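PDB 6Q2F: glycoside hydrolase family protein from Novosphingobium sp. PP1Y, which probably hydrolyses terminal alpha-L-rhamnose residues from glycosides. Local coordinates for residues Asp148-Leu153 and Leu448-His453; Glu463-Asp468 and Trp512-Leu517; Gly178-Leu183 and Ser312-Thr317; Ala132-Ser137 and Arg473-His478. One frame throughout, in Å; residues are numbered along the deposited sequence.

How the interactions relate
Interactions 1, 2 and 4 form one continuous patch, their centres 10 to 16 Å apart, on one side of the eight-stranded parallel barrel; interaction 3 lies about 15 Å from interaction 1 but 28 Å from interaction 4 between centres. Interaction 4 joins the loop after barrel strand 127-131 to helix 469-487, which precedes the next barrel strand, 497-502. Interactions 1 and 3 fall within the insertion between those strands, both nested inside the span that interaction 4 closes, while interaction 2 crosses it. Lys-151 ties interaction 1 to Asp-465 of interaction 2, and Lys-152 to Gly-178 of interaction 3. The inserted beta sheets are thus fastened stepwise to the barrel that holds the sodium site.

Interaction 1 of 4, residues Asp148-Leu153 and Leu448-His453; sequences DGLKKL and LGTTNH
Leu-448 lays its isobutyl group across the start of strand 151-160: CD1 packs 3.7 Å from CB of Lys-152, and CD2 lies 4.2 Å from CB of Leu-150. Its chi1 of -108° is off a staggered value, and this unusual turn brings one methyl against Lys-152 of the strand and the other against Leu-150 just before it. The backbones are joined at the same place. Leu-448 N donates to Leu-150 O over 3.1 Å, nearly straight at 166°, although the donor stands well above the carbonyl plane. That oxygen has a second donor in water 2, which also accepts from Gly-449 N, while water 1 bridges Leu-150 N and Thr-450 O. The other end of Leu-150 reaches the threonine, CD1 coming to 3.3 Å from Thr-450 OG1, a hydroxyl already bonded to Val-507 O. Beyond the aliphatic part touched by Leu-448, the lysine chain of Lys-152 runs on to Ser-446, Thr-176 and Gly-178. The contact thus prolongs the antiparallel pairing of strands 151-160 and 436-447 past their ends, with Glu-463, Val-507 and Ala-510 packing on Leu-150 and helix 469-487 lying against Asp-148 just before it.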
# COMPACT_ATOMS: atom_id res chain seq x y z
N ASP A 148 20.33 1.17 -19.06
CA ASP A 148 19.98 1.43 -17.67
C ASP A 148 18.53 1.09 -17.34
O ASP A 148 18.07 1.42 -16.24
CB ASP A 148 20.27 2.89 -17.34
CG ASP A 148 21.75 3.17 -17.29
OD1 ASP A 148 22.49 2.25 -16.89
OD2 ASP A 148 22.17 4.29 -17.61
N GLY A 149 17.80 0.43 -18.23
CA GLY A 149 16.45 0.03 -17.90
C GLY A 149 16.42 -1.24 -17.07
O GLY A 149 17.43 -1.91 -16.84
N LEU A 150 15.21 -1.58 -16.62
CA LEU A 150 15.03 -2.81 -15.86
C LEU A 150 15.43 -4.01 -16.72
O LEU A 150 15.16 -4.04 -17.92
CB LEU A 150 13.58 -2.94 -15.41
CG LEU A 150 13.15 -2.03 -14.25
CD1 LEU A 150 11.63 -1.89 -14.26
CD2 LEU A 150 13.63 -2.62 -12.93
N LYS A 151 16.08 -4.99 -16.09
CA LYS A 151 16.70 -6.11 -16.80
C LYS A 151 16.21 -7.44 -16.25
O LYS A 151 16.01 -7.60 -15.04
CB LYS A 151 18.22 -6.08 -16.67
CG LYS A 151 18.88 -4.85 -17.24
CD LYS A 151 20.31 -4.78 -16.73
CE LYS A 151 20.94 -3.45 -17.05
NZ LYS A 151 20.39 -2.39 -16.16
N LYS A 152 16.08 -8.42 -17.15
CA LYS A 152 15.77 -9.79 -16.79
C LYS A 152 16.86 -10.70 -17.34
O LYS A 152 17.40 -10.45 -18.43
CB LYS A 152 14.42 -10.24 -17.37
CG LYS A 152 14.39 -10.06 -18.90
CD LYS A 152 13.35 -10.89 -19.56
CE LYS A 152 13.53 -10.87 -21.06
NZ LYS A 152 13.44 -9.51 -21.64
N LEU A 153 17.14 -11.77 -16.61
CA LEU A 153 18.11 -12.76 -17.06
C LEU A 153 17.55 -13.57 -18.23
O LEU A 153 16.37 -13.95 -18.23
CB LEU A 153 18.48 -13.68 -15.89
CG LEU A 153 19.74 -14.56 -15.97
CD1 LEU A 153 21.01 -13.72 -15.95
CD2 LEU A 153 19.75 -15.58 -14.83
N LEU A 448 13.08 -5.45 -19.70
CA LEU A 448 11.65 -5.61 -19.47
C LEU A 448 10.83 -4.70 -20.38
O LEU A 448 9.74 -5.07 -20.83
CB LEU A 448 11.31 -5.29 -18.02
CG LEU A 448 10.94 -6.41 -17.07
CD1 LEU A 448 12.11 -7.35 -16.95
CD2 LEU A 448 10.56 -5.81 -15.71
N GLY A 449 11.33 -3.48 -20.62
CA GLY A 449 10.63 -2.48 -21.39
C GLY A 449 9.63 -1.64 -20.64
O GLY A 449 9.01 -0.76 -21.25
N THR A 450 9.45 -1.85 -19.34
CA THR A 450 8.42 -1.09 -18.65
C THR A 450 8.83 0.37 -18.51
O THR A 450 10.01 0.73 -18.49
CB THR A 450 8.10 -1.68 -17.27
OG1 THR A 450 9.31 -1.85 -16.54
CG2 THR A 450 7.41 -3.03 -17.44
N THR A 451 7.82 1.20 -18.32
CA THR A 451 7.83 2.61 -18.62
C THR A 451 7.16 3.35 -17.46
O THR A 451 6.38 2.76 -16.71
CB THR A 451 7.09 2.76 -19.97
OG1 THR A 451 5.74 2.26 -19.91
CG2 THR A 451 7.87 2.21 -21.07
N ASN A 452 7.48 4.63 -17.26
CA ASN A 452 6.70 5.42 -16.31
C ASN A 452 5.32 5.72 -16.91
O ASN A 452 5.16 5.72 -18.12
CB ASN A 452 7.41 6.74 -15.98
CG ASN A 452 7.69 7.57 -17.24
OD1 ASN A 452 8.31 7.07 -18.17
ND2 ASN A 452 7.22 8.83 -17.27
N HIS A 453 4.33 5.96 -16.03
CA HIS A 453 2.95 6.33 -16.44
C HIS A 453 2.34 7.34 -15.47
O HIS A 453 2.78 7.43 -14.32
CB HIS A 453 2.02 5.11 -16.47
CG HIS A 453 2.52 3.96 -17.28
ND1 HIS A 453 2.24 3.83 -18.63
CD2 HIS A 453 3.24 2.87 -16.94
CE1 HIS A 453 2.79 2.72 -19.08
NE2 HIS A 453 3.40 2.11 -18.07
O HOH W 1 12.46 -0.34 -17.69
O HOH W 2 13.52 -2.35 -19.25

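Interaction 2 of 4, residues Glu463-Asp468 and Trp512-Leu517; sequences EVDKFD and WTPRML
An Asx turn at Asp-465, inside the type I beta turn Asp-465 to Asp-468, meets a second type I turn, Thr-513 to Met-516; each turn leads into a helix. The carboxylate of Asp-465 serves both sides of the junction. Its OD1 accepts Phe-467 N at 2.9 Å, closing the Asx turn, while OD2 takes the hydroxyl of Thr-513 at 2.7 Å from OG1, on the syn side and 29° out of the carboxylate plane. With CG anti to the backbone N (chi1 177°), the acid is carried across to the threonine, whose side chain it crosses at about a right angle. OD2 is also salt-bridged to Lys-151. With an alanine at Asp-465, the Thr-513 hydroxyl and the Lys-151 ammonium would probably lose the acceptor they share, and the backbone turn its clamp on Phe-467 N. On its carbon side Thr-513 packs against Phe-467, CB to CB at 3.6 Å, and lies near the plane of the phenyl ring, at its edge. Water 4 extends the polar link: it donates to Thr-513 OG1 at 2.7 Å and to Asp-468 OD2, and accepts from Arg-515 N. Water 3 donates to Trp-512 O and, weakly, to Asp-465 OD1. The other oxygen of Asp-468, OD1, receives Ala-471 N. The arrangement is that of two helix starts locked side by side: Asp-468 is the N-cap of helix 469-487, with its side chain doing the capping, and Arg-515 holds the N-cap position of helix 516-524.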
# COMPACT_ATOMS: atom_id res chain seq x y z
N GLU A 463 11.61 2.72 -17.16
CA GLU A 463 11.88 2.69 -15.74
C GLU A 463 13.36 2.37 -15.51
O GLU A 463 13.89 1.41 -16.08
CB GLU A 463 10.98 1.65 -15.07
CG GLU A 463 9.49 2.06 -15.02
CD GLU A 463 9.21 3.10 -13.94
OE1 GLU A 463 10.08 3.28 -13.06
OE2 GLU A 463 8.13 3.73 -13.96
N VAL A 464 14.03 3.18 -14.70
CA VAL A 464 15.44 2.95 -14.43
C VAL A 464 15.61 1.66 -13.64
O VAL A 464 14.74 1.26 -12.85
CB VAL A 464 16.07 4.14 -13.67
CG1 VAL A 464 15.55 4.21 -12.22
CG2 VAL A 464 17.60 4.02 -13.65
N ASP A 465 16.73 0.98 -13.87
CA ASP A 465 17.08 -0.26 -13.17
C ASP A 465 17.08 -0.02 -11.66
O ASP A 465 17.96 0.67 -11.13
CB ASP A 465 18.44 -0.75 -13.68
CG ASP A 465 18.94 -2.00 -12.94
OD1 ASP A 465 18.31 -2.39 -11.93
OD2 ASP A 465 19.95 -2.59 -13.39
N LYS A 466 16.09 -0.57 -10.96
CA LYS A 466 15.88 -0.25 -9.55
C LYS A 466 16.94 -0.86 -8.64
O LYS A 466 17.00 -0.49 -7.46
CB LYS A 466 14.48 -0.73 -9.12
CG LYS A 466 13.34 -0.27 -10.06
CD LYS A 466 12.93 1.17 -9.77
CE LYS A 466 11.83 1.64 -10.75
NZ LYS A 466 12.36 2.55 -11.82
N PHE A 467 17.76 -1.78 -9.15
CA PHE A 467 18.80 -2.42 -8.36
C PHE A 467 20.18 -1.80 -8.56
O PHE A 467 21.14 -2.27 -7.95
CB PHE A 467 18.85 -3.92 -8.70
CG PHE A 467 17.49 -4.58 -8.74
CD1 PHE A 467 16.69 -4.61 -7.61
CD2 PHE A 467 17.03 -5.18 -9.92
CE1 PHE A 467 15.45 -5.21 -7.63
CE2 PHE A 467 15.78 -5.77 -9.95
CZ PHE A 467 14.98 -5.78 -8.80
N ASP A 468 20.28 -0.76 -9.38
CA ASP A 468 21.55 -0.14 -9.75
C ASP A 468 21.58 1.29 -9.23
O ASP A 468 21.00 2.19 -9.84
CB ASP A 468 21.74 -0.18 -11.27
CG ASP A 468 23.12 0.31 -11.71
OD1 ASP A 468 23.53 1.42 -11.31
OD2 ASP A 468 23.81 -0.43 -12.44
N TRP A 512 17.78 -9.05 -12.80
CA TRP A 512 19.21 -8.95 -13.06
C TRP A 512 19.64 -7.49 -12.96
O TRP A 512 18.88 -6.57 -13.27
CB TRP A 512 19.63 -9.51 -14.44
CG TRP A 512 21.10 -9.34 -14.65
CD1 TRP A 512 21.71 -8.40 -15.40
CD2 TRP A 512 22.15 -10.10 -14.02
NE1 TRP A 512 23.08 -8.53 -15.32
CE2 TRP A 512 23.37 -9.56 -14.46
CE3 TRP A 512 22.17 -11.18 -13.13
CZ2 TRP A 512 24.60 -10.08 -14.07
CZ3 TRP A 512 23.39 -11.68 -12.73
CH2 TRP A 512 24.59 -11.14 -13.20
N THR A 513 20.87 -7.30 -12.52
CA THR A 513 21.48 -5.98 -12.55
C THR A 513 22.98 -6.23 -12.66
O THR A 513 23.47 -7.26 -12.17
CB THR A 513 21.10 -5.16 -11.29
OG1 THR A 513 21.41 -3.77 -11.49
CG2 THR A 513 21.81 -5.67 -10.04
N PRO A 514 23.72 -5.35 -13.33
CA PRO A 514 25.10 -5.72 -13.74
C PRO A 514 26.04 -6.08 -12.58
O PRO A 514 26.88 -6.97 -12.75
CB PRO A 514 25.57 -4.48 -14.51
CG PRO A 514 24.30 -3.94 -15.11
CD PRO A 514 23.26 -4.11 -13.99
N ARG A 515 25.90 -5.45 -11.41
CA ARG A 515 26.75 -5.75 -10.27
C ARG A 515 26.22 -6.90 -9.43
O ARG A 515 26.76 -7.16 -8.35
CB ARG A 515 26.91 -4.51 -9.38
CG ARG A 515 27.55 -3.30 -10.08
CD ARG A 515 27.65 -2.12 -9.12
NE ARG A 515 28.40 -1.00 -9.68
CZ ARG A 515 29.52 -0.50 -9.17
NH1 ARG A 515 30.02 -1.02 -8.06
NH2 ARG A 515 30.12 0.52 -9.75
N MSE A 516 25.20 -7.61 -9.91
CA MSE A 516 24.53 -8.65 -9.11
C MSE A 516 25.45 -9.67 -8.41
O MSE A 516 25.24 -9.99 -7.24
CB MSE A 516 23.54 -9.41 -9.99
CG MSE A 516 22.70 -10.38 -9.24
SE MSE A 516 21.45 -9.45 -8.09
CE MSE A 516 20.79 -10.98 -7.12
N LEU A 517 26.45 -10.20 -9.13
CA LEU A 517 27.33 -11.20 -8.52
C LEU A 517 28.09 -10.63 -7.33
O LEU A 517 28.16 -11.27 -6.27
CB LEU A 517 28.29 -11.78 -9.57
CG LEU A 517 27.59 -12.54 -10.69
CD1 LEU A 517 28.59 -13.19 -11.64
CD2 LEU A 517 26.62 -13.58 -10.12
O HOH W 3 16.97 -4.62 -13.42
O HOH W 4 24.00 -3.15 -10.85

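Interaction 3 of 4, residues Gly178-Leu183 and Ser312-Thr317; sequences GPFQTL and SNVPTT
Phe-180 and Pro-315 approach from opposite directions, and the proline ends up over one face of the phenyl ring. Its CD lies 3.8 Å from the centroid of the Phe-180 ring and 24° off the normal, a CH-pi contact displaced toward the CD1 rim, where CD of Pro-315 is 3.5 Å from CD1 of Phe-180. CG anti to the backbone N (chi1 178°) carries the ring away from its own turn. Val-314 sits nearer the root: CG1 touches CB of Phe-180 at 3.6 Å and also reaches CB of Pro-179. That proline is in turn crossed obliquely by the amide end of Asn-313, whose ND2 lies 3.7 Å from CB of Pro-179. Leu-183 joins from the far end of the type II' turn Phe-180 to Leu-183, its CD1 packing 3.5 Å from the carbonyl O of Asn-313 and also reaching CD of Pro-315. No hydrogen bond spans the segments. The loop 178-183, before strand 206-217, packs on the lead into strand 316-325, an outermost strand of its four-stranded antiparallel sheet; Phe-388 meets the Phe-180 ring edge-to-face, helix 382-385 adds Tyr-382 and Glu-383, and the neighbouring strand 268-277 packs on Leu-183 and Pro-315.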
# COMPACT_ATOMS: atom_id res chain seq x y z
N GLY A 178 10.80 -7.64 -23.05
CA GLY A 178 9.69 -8.44 -22.59
C GLY A 178 10.01 -9.11 -21.27
O GLY A 178 11.04 -8.83 -20.66
N PRO A 179 9.13 -10.01 -20.80
CA PRO A 179 9.24 -10.50 -19.42
C PRO A 179 10.11 -11.74 -19.26
O PRO A 179 10.54 -12.05 -18.14
CB PRO A 179 7.78 -10.81 -19.05
CG PRO A 179 7.16 -11.21 -20.36
CD PRO A 179 7.82 -10.32 -21.40
N PHE A 180 10.29 -12.51 -20.31
CA PHE A 180 11.04 -13.74 -20.20
C PHE A 180 11.52 -14.27 -21.53
O PHE A 180 10.75 -14.38 -22.44
CB PHE A 180 10.12 -14.74 -19.56
CG PHE A 180 10.70 -16.08 -19.39
CD1 PHE A 180 10.60 -17.00 -20.39
CD2 PHE A 180 11.28 -16.43 -18.21
CE1 PHE A 180 11.11 -18.25 -20.22
CE2 PHE A 180 11.81 -17.67 -18.04
CZ PHE A 180 11.72 -18.59 -19.05
N GLN A 181 12.80 -14.58 -21.64
CA GLN A 181 13.36 -15.14 -22.85
C GLN A 181 12.94 -14.38 -24.10
O GLN A 181 13.24 -13.23 -24.26
CB GLN A 181 13.18 -16.65 -22.96
CG GLN A 181 13.96 -17.46 -21.95
CD GLN A 181 15.43 -17.50 -22.23
OE1 GLN A 181 16.06 -16.51 -22.35
NE2 GLN A 181 15.97 -18.67 -22.36
N THR A 182 12.25 -15.07 -24.98
CA THR A 182 11.76 -14.50 -26.22
C THR A 182 10.40 -13.82 -26.15
O THR A 182 9.98 -13.27 -27.12
CB THR A 182 11.62 -15.58 -27.31
OG1 THR A 182 10.89 -16.68 -26.81
CG2 THR A 182 12.92 -16.08 -27.73
N LEU A 183 9.72 -13.85 -25.02
CA LEU A 183 8.38 -13.29 -24.92
C LEU A 183 8.39 -11.78 -25.14
O LEU A 183 9.26 -11.06 -24.64
CB LEU A 183 7.78 -13.62 -23.55
CG LEU A 183 7.50 -15.10 -23.31
CD1 LEU A 183 6.72 -15.29 -22.02
CD2 LEU A 183 6.72 -15.68 -24.51
N SER A 312 0.74 -18.04 -15.87
CA SER A 312 0.99 -16.63 -15.77
C SER A 312 1.55 -16.11 -17.04
O SER A 312 1.56 -16.79 -18.02
CB SER A 312 1.99 -16.36 -14.65
OG SER A 312 3.29 -16.73 -15.02
N ASN A 313 2.03 -14.89 -16.99
CA ASN A 313 2.64 -14.22 -18.11
C ASN A 313 3.98 -14.81 -18.50
O ASN A 313 4.53 -14.43 -19.47
CB ASN A 313 2.69 -12.72 -17.93
CG ASN A 313 3.73 -12.29 -16.93
OD1 ASN A 313 3.81 -12.84 -15.87
ND2 ASN A 313 4.52 -11.31 -17.28
N VAL A 314 4.51 -15.71 -17.70
CA VAL A 314 5.76 -16.37 -18.04
C VAL A 314 5.54 -17.85 -17.92
O VAL A 314 4.61 -18.26 -17.31
CB VAL A 314 6.93 -15.92 -17.18
CG1 VAL A 314 7.22 -14.47 -17.44
CG2 VAL A 314 6.67 -16.23 -15.73
N PRO A 315 6.39 -18.66 -18.52
CA PRO A 315 6.16 -20.10 -18.47
C PRO A 315 6.11 -20.62 -17.04
O PRO A 315 6.56 -19.97 -16.10
CB PRO A 315 7.35 -20.69 -19.24
CG PRO A 315 7.80 -19.58 -20.13
CD PRO A 315 7.54 -18.32 -19.38
N THR A 316 5.55 -21.82 -16.88
CA THR A 316 5.48 -22.49 -15.59
C THR A 316 6.14 -23.86 -15.72
O THR A 316 5.74 -24.66 -16.56
CB THR A 316 4.03 -22.65 -15.11
OG1 THR A 316 3.45 -21.36 -14.89
CG2 THR A 316 3.99 -23.44 -13.82
N THR A 317 7.15 -24.11 -14.89
CA THR A 317 7.82 -25.39 -14.85
C THR A 317 7.51 -26.07 -13.53
O THR A 317 7.57 -25.43 -12.48
CB THR A 317 9.33 -25.21 -15.02
OG1 THR A 317 9.58 -24.60 -16.30
CG2 THR A 317 10.03 -26.56 -14.96

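Interaction 4 of 4, residues Ala132-Ser137 and Arg473-His478; sequences ASPGWS and REYLEH
Tyr-475 of helix 469-487 reaches the loop that follows strand 127-131 of the eight-stranded beta/alpha barrel and grips the carbonyl of Ala-132 there. OH of Tyr-475 donates to Ala-132 O over 2.6 Å, meeting it in the carbonyl plane, on a lone pair, at a C=O...donor angle of 134°. A second, weak hydrogen bond joins OH and Gly-140 O. The Ala-132 acceptor also lies in the plane of the phenol, at its edge, so that CE2 of Tyr-475 comes to 3.3 Å from Ala-132 O. Chi1 of 165° holds the ring extended from the helix, CG anti to the backbone N, against the nearly parallel ring of Trp-143. A phenylalanine at Tyr-475 would keep the ring, but the buried carbonyl of Ala-132 would probably be left without this donor. Leu-476, next along the helix, folds its CD1 back toward the same carbonyl oxygen and packs on Leu-500 of strand 497-502, the following barrel strand. Past Ala-132, Ser-133 turns its OG back over its own backbone (chi1 76°), where it donates to Pro-134 O at 3.1 Å from above the carbonyl plane. Pro-134 O also receives Asn-452 ND2. The side chain of Ser-133 is about 12 Å from the bound sodium ion. The phenol oxygen fits tightly into the loop: Tyr-475 OH stands 3.1 Å from Ser-133 CA and 3.2 Å from Ser-133 CB.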
# COMPACT_ATOMS: atom_id res chain seq x y z
N ALA A 132 8.16 11.37 -8.46
CA ALA A 132 9.53 11.05 -8.84
C ALA A 132 9.68 10.71 -10.33
O ALA A 132 10.74 10.26 -10.74
CB ALA A 132 10.06 9.90 -7.97
N SER A 133 8.65 10.93 -11.14
CA SER A 133 8.72 10.66 -12.57
C SER A 133 7.62 11.47 -13.25
O SER A 133 6.63 11.82 -12.62
CB SER A 133 8.54 9.16 -12.87
OG SER A 133 7.16 8.81 -12.75
N PRO A 134 7.77 11.77 -14.54
CA PRO A 134 6.63 12.31 -15.28
C PRO A 134 5.46 11.34 -15.12
O PRO A 134 5.66 10.11 -15.08
CB PRO A 134 7.13 12.37 -16.73
CG PRO A 134 8.64 12.41 -16.60
CD PRO A 134 8.96 11.60 -15.38
N GLY A 135 4.26 11.89 -15.01
CA GLY A 135 3.12 11.08 -14.61
C GLY A 135 3.08 10.99 -13.11
O GLY A 135 3.21 12.01 -12.43
N TRP A 136 2.96 9.80 -12.59
CA TRP A 136 2.96 9.65 -11.17
C TRP A 136 3.82 8.56 -10.63
O TRP A 136 4.17 8.60 -9.49
CB TRP A 136 1.57 9.46 -10.60
CG TRP A 136 0.73 8.40 -11.17
CD1 TRP A 136 1.02 7.10 -11.30
CD2 TRP A 136 -0.58 8.57 -11.65
NE1 TRP A 136 -0.03 6.45 -11.83
CE2 TRP A 136 -1.03 7.33 -12.07
CE3 TRP A 136 -1.42 9.66 -11.78
CZ2 TRP A 136 -2.28 7.15 -12.58
CZ3 TRP A 136 -2.63 9.47 -12.29
CH2 TRP A 136 -3.06 8.24 -12.69
N SER A 137 4.26 7.62 -11.45
CA SER A 137 5.15 6.57 -11.00
C SER A 137 5.93 5.91 -12.14
O SER A 137 5.48 5.92 -13.23
CB SER A 137 4.41 5.53 -10.19
OG SER A 137 3.81 4.58 -10.99
N ARG A 473 20.61 7.19 -9.47
CA ARG A 473 21.08 8.54 -9.17
C ARG A 473 21.12 9.40 -10.41
O ARG A 473 20.74 10.58 -10.37
CB ARG A 473 22.47 8.47 -8.54
CG ARG A 473 23.13 9.84 -8.34
CD ARG A 473 24.47 9.68 -7.59
NE ARG A 473 24.27 9.40 -6.17
CZ ARG A 473 24.07 10.34 -5.26
NH1 ARG A 473 24.05 11.62 -5.63
NH2 ARG A 473 23.92 10.01 -3.99
N GLU A 474 21.61 8.85 -11.53
CA GLU A 474 21.63 9.60 -12.78
C GLU A 474 20.22 9.93 -13.22
O GLU A 474 19.94 11.06 -13.62
CB GLU A 474 22.35 8.81 -13.88
CG GLU A 474 23.85 8.61 -13.68
CD GLU A 474 24.48 7.77 -14.80
OE1 GLU A 474 23.82 7.59 -15.84
OE2 GLU A 474 25.62 7.29 -14.63
N TYR A 475 19.32 8.95 -13.14
CA TYR A 475 17.92 9.23 -13.45
C TYR A 475 17.41 10.42 -12.63
O TYR A 475 16.87 11.38 -13.18
CB TYR A 475 17.04 8.00 -13.19
CG TYR A 475 15.59 8.42 -13.16
CD1 TYR A 475 14.88 8.59 -14.34
CD2 TYR A 475 14.95 8.70 -11.95
CE1 TYR A 475 13.58 9.01 -14.33
CE2 TYR A 475 13.65 9.14 -11.93
CZ TYR A 475 12.96 9.27 -13.11
OH TYR A 475 11.66 9.70 -13.08
N LEU A 476 17.59 10.37 -11.31
CA LEU A 476 16.94 11.34 -10.43
C LEU A 476 17.64 12.70 -10.45
O LEU A 476 16.97 13.73 -10.35
CB LEU A 476 16.84 10.79 -8.99
CG LEU A 476 15.78 11.51 -8.13
CD1 LEU A 476 14.38 11.38 -8.72
CD2 LEU A 476 15.78 11.10 -6.64
N GLU A 477 18.97 12.72 -10.56
CA GLU A 477 19.64 14.01 -10.67
C GLU A 477 19.19 14.74 -11.93
O GLU A 477 18.94 15.95 -11.89
CB GLU A 477 21.17 13.83 -10.66
CG GLU A 477 21.68 13.46 -9.25
CD GLU A 477 23.19 13.29 -9.17
OE1 GLU A 477 23.84 13.10 -10.22
OE2 GLU A 477 23.72 13.35 -8.03
N HIS A 478 19.05 14.02 -13.03
CA HIS A 478 18.55 14.63 -14.25
C HIS A 478 17.13 15.12 -14.05
O HIS A 478 16.78 16.24 -14.44
CB HIS A 478 18.61 13.64 -15.41
CG HIS A 478 18.23 14.25 -16.73
ND1 HIS A 478 16.92 14.28 -17.18
CD2 HIS A 478 18.97 14.89 -17.65
CE1 HIS A 478 16.89 14.90 -18.35
NE2 HIS A 478 18.11 15.28 -18.66